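Local coordinates for protein putative phosphatase (Bacteroides thetaiotaomicron, PDB 3KYA) that is a putative zinc-binding phosphatase, joining an N-terminal IPT/TIG domain to what appears to be a six-bladed beta-propeller, at residues 149-154 with 451-456; 156-159 with 164-167; 193-196 with 202-205. All coordinates share one frame; numbering follows the deposited sequence.

Contact 1. Residues 149-154 with 451-456; sequences LNKDHL and YDDVKE. With ZN (zinc ion), chain X; EDO (1,2-ethanediol), chain H; EDO (1,2-ethanediol), chain L; EDO (1,2-ethanediol), chain G.
K151 reaches across to D452 with a salt bridge, NZ to OD1 at 2.8 Å. The ammonium comes down on that oxygen from well above the carboxylate plane, about 62° out of it; two backbone N-H groups use the same oxygen: V454 N meets it nearly along the C-O axis, and K455 N lies above the plane. OD1 of D452 therefore takes three donors and ties its own turn together, an Asx turn widened into an Asx motif, while holding the lysine. D452 chi1 of -178° puts CG beside its own carbonyl carbon, and from there OD1 meets the lysine. Its other oxygen, OD2, accepts from a water at 2.6 Å that also donates to K151 O, 3.0 Å from it. K151 NZ also lies 2.9 Å from D453 OD1, a second salt bridge, though a doubtful one because D453 was modelled in two conformers.

Packing is thin and follows the lysine. Its CE passes D452 OD1 at 3.5 Å, and NZ lies against V454 CG2. F146 of strand 141-147 touches both K151 and D452.

K151 sits in a type I turn from N150 to H153, where N150 OD1 accepts from D152 N in a further Asx turn. Just beyond, H153 NE2 binds a zinc ion at 2.1 Å, joined by D168 and four waters, while N150 ND2 sits over the centre of the imidazole face. In what appears to be a beta-propeller, loops from an early and the last sheet thus meet where two neighbouring blades adjoin, beside a zinc site.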
ATOM      1  N   LEU A 149      -7.926 -33.606   7.309  1.00 12.65           N
ATOM      2  CA  LEU A 149      -7.008 -34.725   7.308  1.00 12.67           C
ATOM      3  C   LEU A 149      -6.487 -35.060   5.906  1.00 12.82           C
ATOM      4  O   LEU A 149      -5.618 -35.902   5.776  1.00 12.80           O
ATOM      5  CB  LEU A 149      -7.672 -35.969   7.904  1.00 12.25           C
ATOM      6  CG  LEU A 149      -8.324 -35.818   9.270  1.00 13.53           C
ATOM      7  CD1 LEU A 149      -8.847 -37.193   9.735  1.00 14.33           C
ATOM      8  CD2 LEU A 149      -7.358 -35.223  10.293  1.00 13.87           C
ATOM      9  N   ASN A 150      -7.015 -34.422   4.868  1.00 13.45           N
ATOM     10  CA  ASN A 150      -6.576 -34.694   3.498  1.00 14.13           C
ATOM     11  C   ASN A 150      -6.944 -33.549   2.576  1.00 14.41           C
ATOM     12  O   ASN A 150      -8.079 -33.457   2.098  1.00 14.53           O
ATOM     13  CB  ASN A 150      -7.180 -36.020   3.002  1.00 14.09           C
ATOM     14  CG  ASN A 150      -6.754 -36.374   1.583  1.00 15.07           C
ATOM     15  OD1 ASN A 150      -5.980 -35.659   0.957  1.00 14.63           O
ATOM     16  ND2 ASN A 150      -7.264 -37.484   1.074  1.00 15.20           N
ATOM     17  N   LYS A 151      -5.986 -32.659   2.327  1.00 15.18           N
ATOM     18  CA  LYS A 151      -6.246 -31.478   1.500  1.00 15.49           C
ATOM     19  C   LYS A 151      -6.407 -31.776  -0.008  1.00 14.91           C
ATOM     20  O   LYS A 151      -6.641 -30.863  -0.786  1.00 14.71           O
ATOM     21  CB  LYS A 151      -5.237 -30.337   1.785  1.00 16.84           C
ATOM     22  CG  LYS A 151      -5.537 -29.642   3.123  1.00 19.06           C
ATOM     23  CD  LYS A 151      -4.804 -28.318   3.297  1.00 22.95           C
ATOM     24  CE  LYS A 151      -3.338 -28.505   3.414  1.00 24.94           C
ATOM     25  NZ  LYS A 151      -2.651 -27.208   3.681  1.00 23.72           N
ATOM     26  N   ASP A 152      -6.289 -33.045  -0.406  1.00 13.79           N
ATOM     27  CA  ASP A 152      -6.639 -33.462  -1.759  1.00 13.63           C
ATOM     28  C   ASP A 152      -8.178 -33.489  -1.888  1.00 13.01           C
ATOM     29  O   ASP A 152      -8.710 -33.500  -3.009  1.00 13.08           O
ATOM     30  CB  ASP A 152      -6.108 -34.864  -2.092  1.00 13.98           C
ATOM     31  CG  ASP A 152      -4.592 -34.937  -2.168  1.00 14.73           C
ATOM     32  OD1 ASP A 152      -3.943 -33.901  -2.384  1.00 18.77           O
ATOM     33  OD2 ASP A 152      -4.052 -36.068  -2.071  1.00 17.89           O
ATOM     34  N   HIS A 153      -8.888 -33.532  -0.758  1.00 11.75           N
ATOM     35  CA  HIS A 153     -10.345 -33.583  -0.770  1.00 11.48           C
ATOM     36  C   HIS A 153     -10.953 -32.234  -0.445  1.00 11.61           C
ATOM     37  O   HIS A 153     -10.905 -31.790   0.706  1.00 11.46           O
ATOM     38  CB  HIS A 153     -10.884 -34.652   0.179  1.00 10.98           C
ATOM     39  CG  HIS A 153     -10.637 -36.054  -0.289  1.00 11.79           C
ATOM     40  ND1 HIS A 153     -10.879 -37.158   0.502  1.00 12.14           N
ATOM     41  CD2 HIS A 153     -10.125 -36.529  -1.452  1.00 13.38           C
ATOM     42  CE1 HIS A 153     -10.570 -38.252  -0.171  1.00 12.90           C
ATOM     43  NE2 HIS A 153     -10.103 -37.896  -1.355  1.00 10.49           N
ATOM     44  N   LEU A 154     -11.490 -31.590  -1.484  1.00 11.50           N
ATOM     45  CA  LEU A 154     -12.127 -30.283  -1.384  1.00 11.63           C
ATOM     46  C   LEU A 154     -13.638 -30.449  -1.549  1.00 11.94           C
ATOM     47  O   LEU A 154     -14.123 -30.848  -2.628  1.00 12.58           O
ATOM     48  CB  LEU A 154     -11.570 -29.341  -2.454  1.00 10.96           C
ATOM     49  CG  LEU A 154     -12.149 -27.930  -2.473  1.00 11.44           C
ATOM     50  CD1 LEU A 154     -11.932 -27.221  -1.111  1.00  9.91           C
ATOM     51  CD2 LEU A 154     -11.531 -27.128  -3.620  1.00 13.34           C
ATOM     52  N   TYR A 451      -7.993 -21.447   0.986  1.00 13.71           N
ATOM     53  CA  TYR A 451      -6.560 -21.292   0.765  1.00 13.53           C
ATOM     54  C   TYR A 451      -5.826 -22.478   1.351  1.00 14.34           C
ATOM     55  O   TYR A 451      -6.052 -22.838   2.509  1.00 14.20           O
ATOM     56  CB  TYR A 451      -6.049 -20.000   1.420  1.00 13.54           C
ATOM     57  CG  TYR A 451      -4.586 -19.691   1.184  1.00 14.38           C
ATOM     58  CD1 TYR A 451      -4.146 -19.198  -0.047  1.00 14.75           C
ATOM     59  CD2 TYR A 451      -3.651 -19.807   2.206  1.00 13.78           C
ATOM     60  CE1 TYR A 451      -2.795 -18.891  -0.270  1.00 15.19           C
ATOM     61  CE2 TYR A 451      -2.305 -19.477   2.001  1.00 15.19           C
ATOM     62  CZ  TYR A 451      -1.887 -19.017   0.762  1.00 15.35           C
ATOM     63  OH  TYR A 451      -0.557 -18.687   0.545  1.00 15.93           O
ATOM     64  N   ASP A 452      -4.996 -23.117   0.529  1.00 14.72           N
ATOM     65  CA  ASP A 452      -4.128 -24.196   0.970  1.00 15.64           C
ATOM     66  C   ASP A 452      -2.854 -23.490   1.430  1.00 16.01           C
ATOM     67  O   ASP A 452      -2.109 -22.934   0.596  1.00 15.48           O
ATOM     68  CB  ASP A 452      -3.874 -25.175  -0.174  1.00 15.55           C
ATOM     69  CG  ASP A 452      -3.007 -26.349   0.234  1.00 16.86           C
ATOM     70  OD1 ASP A 452      -2.099 -26.185   1.087  1.00 16.54           O
ATOM     71  OD2 ASP A 452      -3.210 -27.445  -0.339  1.00 17.92           O
ATOM     72  N   ASP A 453      -2.611 -23.513   2.749  1.00 16.02           N
ATOM     73  CA  ASP A 453      -1.475 -22.809   3.359  0.50 16.16           C
ATOM     74  C   ASP A 453      -0.112 -23.500   3.210  1.00 16.34           C
ATOM     75  O   ASP A 453       0.912 -22.985   3.696  1.00 17.45           O
ATOM     76  CB  ASP A 453      -1.792 -22.477   4.837  0.50 16.36           C
ATOM     77  CG  ASP A 453      -2.265 -23.690   5.646  0.50 16.17           C
ATOM     78  OD1 ASP A 453      -1.997 -24.843   5.246  0.50 14.64           O
ATOM     79  OD2 ASP A 453      -2.903 -23.471   6.701  0.50 16.11           O
ATOM     80  N   VAL A 454      -0.085 -24.652   2.546  1.00 15.32           N
ATOM     81  CA  VAL A 454       1.156 -25.394   2.309  1.00 15.18           C
ATOM     82  C   VAL A 454       1.524 -25.233   0.830  1.00 15.84           C
ATOM     83  O   VAL A 454       2.650 -24.854   0.515  1.00 16.14           O
ATOM     84  CB  VAL A 454       1.049 -26.865   2.764  1.00 15.23           C
ATOM     85  CG1 VAL A 454       2.187 -27.718   2.208  1.00 12.76           C
ATOM     86  CG2 VAL A 454       0.996 -26.924   4.317  1.00 13.60           C
ATOM     87  N   LYS A 455       0.572 -25.484  -0.070  1.00 16.31           N
ATOM     88  CA  LYS A 455       0.781 -25.259  -1.511  1.00 16.94           C
ATOM     89  C   LYS A 455       0.718 -23.771  -1.886  1.00 16.63           C
ATOM     90  O   LYS A 455       1.136 -23.388  -2.987  1.00 16.42           O
ATOM     91  CB  LYS A 455      -0.224 -26.072  -2.337  1.00 17.59           C
ATOM     92  CG  LYS A 455       0.081 -27.558  -2.326  1.00 20.30           C
ATOM     93  CD  LYS A 455      -0.951 -28.391  -3.081  1.00 23.98           C
ATOM     94  CE  LYS A 455      -0.414 -29.789  -3.344  1.00 25.94           C
ATOM     95  NZ  LYS A 455      -0.016 -30.503  -2.078  1.00 27.52           N
ATOM     96  N   GLU A 456       0.241 -22.941  -0.960  1.00 15.49           N
ATOM     97  CA  GLU A 456       0.116 -21.495  -1.159  1.00 16.38           C
ATOM     98  C   GLU A 456      -0.721 -21.162  -2.393  1.00 16.06           C
ATOM     99  O   GLU A 456      -0.263 -20.493  -3.326  1.00 16.21           O
ATOM    100  CB  GLU A 456       1.495 -20.838  -1.204  1.00 16.51           C
ATOM    101  CG  GLU A 456       2.167 -20.888   0.162  1.00 18.16           C
ATOM    102  CD  GLU A 456       3.565 -20.287   0.176  1.00 20.99           C
ATOM    103  OE1 GLU A 456       4.220 -20.240  -0.887  1.00 21.80           O
ATOM    104  OE2 GLU A 456       4.007 -19.884   1.268  1.00 21.93           O
TER
HETATM  105 ZN    ZN X 519      -9.568 -39.270  -2.878  1.00 24.77          ZN
HETATM  106  C1  EDO H   7      -3.137 -33.152   6.528  1.00 40.04           C
HETATM  107  O1  EDO H   7      -1.799 -33.651   6.398  1.00 38.56           O
HETATM  108  C2  EDO H   7      -3.579 -32.392   5.275  1.00 40.03           C
HETATM  109  O2  EDO H   7      -3.489 -33.216   4.096  1.00 38.76           O
HETATM  110  C1  EDO L  11      -9.343 -39.392   5.368  1.00 55.01           C
HETATM  111  O1  EDO L  11      -8.607 -40.594   5.605  1.00 56.36           O
HETATM  112  C2  EDO L  11      -8.662 -38.602   4.271  1.00 54.47           C
HETATM  113  O2  EDO L  11      -9.066 -39.081   2.982  1.00 53.40           O
HETATM  114  C1  EDO G   6       7.136 -19.379   1.843  1.00 70.80           C
HETATM  115  O1  EDO G   6       6.179 -18.315   1.799  1.00 70.78           O
HETATM  116  C2  EDO G   6       7.778 -19.565   0.471  1.00 71.03           C
HETATM  117  O2  EDO G   6       7.517 -20.887  -0.018  1.00 71.30           O
HETATM  118  O   HOH W   1      -4.893 -28.700  -1.886  1.00 24.63           O
HETATM  119  O   HOH W   2      -1.008 -33.641  -2.565  1.00 42.43           O
HETATM  120  O   HOH W   3      -8.559 -40.586  -1.467  1.00 15.66           O
HETATM  121  O   HOH W   4     -11.180 -40.248  -2.826  1.00 24.77           O
HETATM  122  O   HOH W   5      -9.471 -41.104  -4.254  1.00 17.88           O
HETATM  123  O   HOH W   6      -7.859 -38.696  -3.379  1.00 13.01           O

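Contact 2. Residues 156-159 with 164-167; sequences ICYD and IQLI
I156 and Q165 form an antiparallel hydrogen-bonded pair in the beta hairpin of strands 153-159 and 161-168, in the middle of one sheet of what appears to be a beta-propeller. I156 N donates to Q165 O at 3.0 Å, and Q165 N returns the bond to I156 O. Beside this second bond, I164 CA approaches I156 O in a CA-H...O contact of 3.5 Å. The short segments run antiparallel with a marked twist, 145° between their directions.

Apolar contacts are divided between the two faces of the sheet. On the face carrying Q165, the side chains of I156 and Q165 run alongside each other in the same direction, with I156 CG2 3.7 Å from Q165 CB. The same methyl, CG2, meets I167 CD1 at 3.9 Å, so it is wedged between two residues of the partner strand. On the other face, C157 CB touches I164 CG1 at 4.1 Å; both residues also pack on I191 of strand 188-193, an outermost strand of the next sheet.

One side-chain hydrogen bond crosses the hairpin, diagonally, from Y158 to Q165. The tyrosine ring leans along the sheet toward I156, and W122 meets it edge-to-face. The extended chain of Q165 brings its amide to the edge of the ring, the two planes 60° apart. Both ends of this buried amide are occupied, since NE2 bonds to S176 OG on strand 173-178, which fixes which way the group is flipped. The phenol donates to the amide oxygen: Y158 OH lies 2.8 Å from Q165 OE1, in the carbonyl plane and at a C=O...O angle of 156°.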
ATOM      1  N   ILE A 156     -17.640 -29.080  -1.512  1.00 11.81           N
ATOM      2  CA  ILE A 156     -18.433 -27.919  -1.875  1.00 11.57           C
ATOM      3  C   ILE A 156     -19.900 -28.184  -1.536  1.00 12.00           C
ATOM      4  O   ILE A 156     -20.447 -29.244  -1.871  1.00 11.33           O
ATOM      5  CB  ILE A 156     -18.250 -27.531  -3.374  1.00 11.36           C
ATOM      6  CG1 ILE A 156     -19.043 -26.256  -3.711  1.00 11.72           C
ATOM      7  CG2 ILE A 156     -18.601 -28.711  -4.320  1.00 11.14           C
ATOM      8  CD1 ILE A 156     -18.676 -25.630  -5.064  1.00  9.73           C
ATOM      9  N   CYS A 157     -20.506 -27.231  -0.829  1.00 12.52           N
ATOM     10  CA  CYS A 157     -21.917 -27.287  -0.491  1.00 12.87           C
ATOM     11  C   CYS A 157     -22.604 -26.124  -1.185  1.00 13.39           C
ATOM     12  O   CYS A 157     -21.981 -25.070  -1.445  1.00 13.22           O
ATOM     13  CB  CYS A 157     -22.163 -27.255   1.018  1.00 13.26           C
ATOM     14  SG  CYS A 157     -21.656 -25.764   1.888  1.00 14.77           S
ATOM     15  N   TYR A 158     -23.890 -26.311  -1.455  1.00 13.09           N
ATOM     16  CA  TYR A 158     -24.661 -25.367  -2.247  1.00 13.38           C
ATOM     17  C   TYR A 158     -25.996 -24.965  -1.668  1.00 14.08           C
ATOM     18  O   TYR A 158     -26.737 -25.793  -1.157  1.00 13.93           O
ATOM     19  CB  TYR A 158     -25.023 -26.009  -3.585  1.00 13.45           C
ATOM     20  CG  TYR A 158     -23.877 -26.480  -4.444  1.00 12.17           C
ATOM     21  CD1 TYR A 158     -23.148 -25.577  -5.206  1.00 12.17           C
ATOM     22  CD2 TYR A 158     -23.571 -27.827  -4.548  1.00 13.14           C
ATOM     23  CE1 TYR A 158     -22.123 -25.997  -6.027  1.00 11.18           C
ATOM     24  CE2 TYR A 158     -22.533 -28.267  -5.379  1.00 12.73           C
ATOM     25  CZ  TYR A 158     -21.803 -27.336  -6.103  1.00 12.48           C
ATOM     26  OH  TYR A 158     -20.778 -27.745  -6.931  1.00 10.88           O
ATOM     27  N   ASP A 159     -26.320 -23.692  -1.826  1.00 14.10           N
ATOM     28  CA  ASP A 159     -27.615 -23.184  -1.473  1.00 14.30           C
ATOM     29  C   ASP A 159     -28.501 -23.378  -2.714  1.00 14.47           C
ATOM     30  O   ASP A 159     -28.540 -22.507  -3.596  1.00 14.85           O
ATOM     31  CB  ASP A 159     -27.486 -21.707  -1.073  1.00 14.54           C
ATOM     32  CG  ASP A 159     -28.798 -21.094  -0.600  1.00 15.38           C
ATOM     33  OD1 ASP A 159     -29.861 -21.742  -0.688  1.00 16.26           O
ATOM     34  OD2 ASP A 159     -28.768 -19.927  -0.143  1.00 17.86           O
ATOM     35  N   ILE A 164     -23.741 -32.640  -1.350  1.00 13.01           N
ATOM     36  CA  ILE A 164     -22.440 -32.051  -1.050  1.00 12.67           C
ATOM     37  C   ILE A 164     -21.461 -32.828  -1.935  1.00 12.28           C
ATOM     38  O   ILE A 164     -21.377 -34.053  -1.864  1.00 11.64           O
ATOM     39  CB  ILE A 164     -22.065 -32.154   0.440  1.00 12.73           C
ATOM     40  CG1 ILE A 164     -22.966 -31.244   1.273  1.00 12.80           C
ATOM     41  CG2 ILE A 164     -20.571 -31.796   0.667  1.00 11.85           C
ATOM     42  CD1 ILE A 164     -22.803 -31.435   2.775  1.00 13.18           C
ATOM     43  N   GLN A 165     -20.747 -32.120  -2.796  1.00 11.80           N
ATOM     44  CA  GLN A 165     -19.827 -32.753  -3.736  1.00 11.90           C
ATOM     45  C   GLN A 165     -18.383 -32.753  -3.261  1.00 11.72           C
ATOM     46  O   GLN A 165     -17.975 -31.932  -2.426  1.00 12.01           O
ATOM     47  CB  GLN A 165     -19.931 -32.065  -5.101  1.00 12.00           C
ATOM     48  CG  GLN A 165     -21.291 -32.245  -5.780  1.00 12.05           C
ATOM     49  CD  GLN A 165     -21.298 -31.697  -7.198  1.00 13.17           C
ATOM     50  OE1 GLN A 165     -20.985 -30.526  -7.431  1.00 12.97           O
ATOM     51  NE2 GLN A 165     -21.658 -32.549  -8.159  1.00 13.69           N
ATOM     52  N   LEU A 166     -17.633 -33.718  -3.790  1.00 11.86           N
ATOM     53  CA  LEU A 166     -16.218 -33.869  -3.535  1.00 11.38           C
ATOM     54  C   LEU A 166     -15.445 -33.546  -4.807  1.00 11.62           C
ATOM     55  O   LEU A 166     -15.619 -34.217  -5.835  1.00 10.77           O
ATOM     56  CB  LEU A 166     -15.892 -35.307  -3.121  1.00 11.54           C
ATOM     57  CG  LEU A 166     -14.403 -35.641  -3.000  1.00 10.23           C
ATOM     58  CD1 LEU A 166     -13.684 -34.739  -1.986  1.00 11.79           C
ATOM     59  CD2 LEU A 166     -14.226 -37.118  -2.639  1.00 12.20           C
ATOM     60  N   ILE A 167     -14.596 -32.523  -4.713  1.00 11.75           N
ATOM     61  CA  ILE A 167     -13.661 -32.141  -5.767  1.00 12.04           C
ATOM     62  C   ILE A 167     -12.353 -32.832  -5.333  1.00 12.00           C
ATOM     63  O   ILE A 167     -11.679 -32.357  -4.406  1.00 11.59           O
ATOM     64  CB  ILE A 167     -13.500 -30.599  -5.843  1.00 11.86           C
ATOM     65  CG1 ILE A 167     -14.862 -29.919  -6.086  1.00 11.78           C
ATOM     66  CG2 ILE A 167     -12.448 -30.198  -6.887  1.00 12.00           C
ATOM     67  CD1 ILE A 167     -14.909 -28.392  -5.677  1.00 10.19           C
TER

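Contact 3. Residues 193-196 with 202-205; sequences FNKK and DEAE. With ZN (zinc ion), chain B.
The carboxylate of E203 is held at both oxygens by segment 193-196. K195 NZ makes a salt bridge to E203 OE2 at 2.8 Å, arriving on the syn side, and the two side chains run alongside each other. K196 N donates to E203 OE1 at 2.9 Å from above the carboxylate plane, about 51° out of it. A bend at chi2 (74°) in E203 turns its end back over segment 193-196. One water donates to both E203 OE2 and N194 O.

The second flat group is the amide of N194. Its chi1 of 69° sets CG between the backbone N and the carbonyl carbon, which folds the group in against the turn. ND2 donates to D202 O at 3.0 Å and also to K195 O, both partners lying tilted from the amide plane; OD1 accepts from Y206 N. D202 O is met on its opposite face by E205 N, the bond that closes the type II turn from D202 to E205. This buried amide thus pins the turn to the chain leading into it, helped by A204 N donating to N194 O at 3.0 Å. A204 CB approaches the F193 ring obliquely, 4.2 Å from CD2, and packs on F193 CB.

At the outer end, E205 OE2 binds a zinc ion at 2.3 Å, while E205 OE1 accepts from D202 N at 3.1 Å, tying the metal-binding carboxylate to the start of the turn. D202 belongs to the same zinc site, though its OD2 stands 4.0 Å from the ion here, too long for a bond.

The whole is the connection between strands 188-193 and 206-211, adjacent in a four-stranded antiparallel sheet; R228, just past strand 220-227, bonds to A204 O, and P148, after strand 141-147 of the preceding sheet, packs against F193 and A204.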
ATOM      1  N   PHE A 193     -15.575 -28.639  10.533  1.00 13.08           N
ATOM      2  CA  PHE A 193     -15.127 -29.900  11.137  1.00 13.49           C
ATOM      3  C   PHE A 193     -14.777 -29.683  12.609  1.00 13.50           C
ATOM      4  O   PHE A 193     -14.244 -28.628  12.969  1.00 13.96           O
ATOM      5  CB  PHE A 193     -13.904 -30.464  10.395  1.00 13.45           C
ATOM      6  CG  PHE A 193     -14.177 -30.843   8.958  1.00 12.62           C
ATOM      7  CD1 PHE A 193     -14.035 -29.915   7.943  1.00 12.13           C
ATOM      8  CD2 PHE A 193     -14.552 -32.135   8.616  1.00 13.71           C
ATOM      9  CE1 PHE A 193     -14.294 -30.256   6.618  1.00 12.21           C
ATOM     10  CE2 PHE A 193     -14.811 -32.481   7.285  1.00 12.43           C
ATOM     11  CZ  PHE A 193     -14.682 -31.531   6.288  1.00 11.81           C
ATOM     12  N   ASN A 194     -15.048 -30.670  13.471  1.00 13.62           N
ATOM     13  CA  ASN A 194     -14.687 -30.526  14.883  1.00 13.43           C
ATOM     14  C   ASN A 194     -13.179 -30.591  15.113  1.00 13.98           C
ATOM     15  O   ASN A 194     -12.444 -31.225  14.342  1.00 14.06           O
ATOM     16  CB  ASN A 194     -15.343 -31.614  15.756  1.00 13.57           C
ATOM     17  CG  ASN A 194     -14.762 -32.999  15.497  1.00 12.60           C
ATOM     18  OD1 ASN A 194     -14.954 -33.567  14.433  1.00 12.39           O
ATOM     19  ND2 ASN A 194     -14.074 -33.554  16.489  1.00 12.09           N
ATOM     20  N   LYS A 195     -12.712 -29.915  16.158  1.00 14.37           N
ATOM     21  CA  LYS A 195     -11.335 -30.065  16.622  1.00 15.25           C
ATOM     22  C   LYS A 195     -11.392 -31.261  17.574  1.00 15.30           C
ATOM     23  O   LYS A 195     -12.471 -31.555  18.097  1.00 15.57           O
ATOM     24  CB  LYS A 195     -10.846 -28.853  17.418  1.00 15.77           C
ATOM     25  CG  LYS A 195     -10.665 -27.539  16.630  1.00 17.69           C
ATOM     26  CD  LYS A 195      -9.636 -27.648  15.509  1.00 20.27           C
ATOM     27  CE  LYS A 195      -8.238 -28.019  16.025  1.00 22.52           C
ATOM     28  NZ  LYS A 195      -7.274 -28.220  14.912  1.00 23.18           N
ATOM     29  N   LYS A 196     -10.272 -31.939  17.821  1.00 15.65           N
ATOM     30  CA  LYS A 196     -10.258 -33.071  18.762  0.50 15.87           C
ATOM     31  C   LYS A 196     -10.905 -32.690  20.088  1.00 16.05           C
ATOM     32  O   LYS A 196     -10.683 -31.591  20.598  1.00 16.13           O
ATOM     33  CB  LYS A 196      -8.828 -33.573  19.031  0.50 16.08           C
ATOM     34  CG  LYS A 196      -8.746 -34.619  20.168  0.50 16.75           C
ATOM     35  CD  LYS A 196      -7.426 -35.387  20.219  0.50 18.18           C
ATOM     36  CE  LYS A 196      -6.270 -34.578  20.800  0.50 18.17           C
ATOM     37  NZ  LYS A 196      -4.988 -35.333  20.656  0.50 18.53           N
ATOM     38  N   ASP A 202     -12.193 -37.657  17.809  1.00 12.57           N
ATOM     39  CA  ASP A 202     -10.912 -37.380  17.178  1.00 13.39           C
ATOM     40  C   ASP A 202     -11.028 -36.183  16.248  1.00 13.02           C
ATOM     41  O   ASP A 202     -12.122 -35.787  15.873  1.00 12.86           O
ATOM     42  CB  ASP A 202     -10.399 -38.609  16.434  1.00 13.97           C
ATOM     43  CG  ASP A 202      -9.760 -39.603  17.380  1.00 16.43           C
ATOM     44  OD1 ASP A 202      -8.749 -39.243  18.024  1.00 21.26           O
ATOM     45  OD2 ASP A 202     -10.257 -40.715  17.505  1.00 18.53           O
ATOM     46  N   GLU A 203      -9.879 -35.621  15.902  1.00 13.59           N
ATOM     47  CA  GLU A 203      -9.780 -34.461  15.008  1.00 14.09           C
ATOM     48  C   GLU A 203     -10.516 -34.716  13.704  1.00 13.77           C
ATOM     49  O   GLU A 203     -10.241 -35.700  13.033  1.00 13.67           O
ATOM     50  CB  GLU A 203      -8.306 -34.178  14.705  1.00 14.82           C
ATOM     51  CG  GLU A 203      -8.041 -32.918  13.860  1.00 16.77           C
ATOM     52  CD  GLU A 203      -8.210 -31.619  14.625  1.00 19.96           C
ATOM     53  OE1 GLU A 203      -8.148 -31.628  15.876  1.00 22.69           O
ATOM     54  OE2 GLU A 203      -8.372 -30.570  13.961  1.00 22.01           O
ATOM     55  N   ALA A 204     -11.448 -33.832  13.360  1.00 13.51           N
ATOM     56  CA  ALA A 204     -12.238 -33.918  12.116  1.00 13.28           C
ATOM     57  C   ALA A 204     -12.969 -35.248  11.899  1.00 13.25           C
ATOM     58  O   ALA A 204     -13.177 -35.673  10.764  1.00 12.71           O
ATOM     59  CB  ALA A 204     -11.362 -33.574  10.892  1.00 13.50           C
ATOM     60  N   GLU A 205     -13.382 -35.886  12.991  1.00 13.28           N
ATOM     61  CA  GLU A 205     -14.157 -37.112  12.913  1.00 13.43           C
ATOM     62  C   GLU A 205     -15.579 -36.763  12.465  1.00 13.51           C
ATOM     63  O   GLU A 205     -16.305 -37.622  11.957  1.00 13.79           O
ATOM     64  CB  GLU A 205     -14.169 -37.836  14.269  1.00 13.59           C
ATOM     65  CG  GLU A 205     -14.865 -39.192  14.215  1.00 14.24           C
ATOM     66  CD  GLU A 205     -14.748 -40.034  15.498  1.00 16.22           C
ATOM     67  OE1 GLU A 205     -14.227 -39.549  16.537  1.00 15.04           O
ATOM     68  OE2 GLU A 205     -15.204 -41.207  15.449  1.00 17.04           O
TER
HETATM   69 ZN    ZN B 524     -13.816 -42.346  16.923  0.50 48.17          ZN
HETATM   70  O   HOH W   7     -10.623 -30.259  12.328  1.00 16.14           O

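Contacts 1 and 2 share strand 153-159, and their centres are 16 Å apart; L154 O and I167 N, 2.7 Å apart, probably form a hydrogen bond that continues the hairpin ladder between them. Contact 3 follows in the chain, in the next sheet, 16 Å from contact 1 and 20 Å from contact 2 between centres. It touches contact 1 where L149 packs on A204, but stays about 8 Å from contact 2 at the nearest atoms. Segment 451-456 comes almost 250 residues later, so contact 1 spans both others in sequence. Together they run through three successive sheets of the apparent propeller: contact 1 joins the last to the hairpin sheet, and L149 joins that to the next.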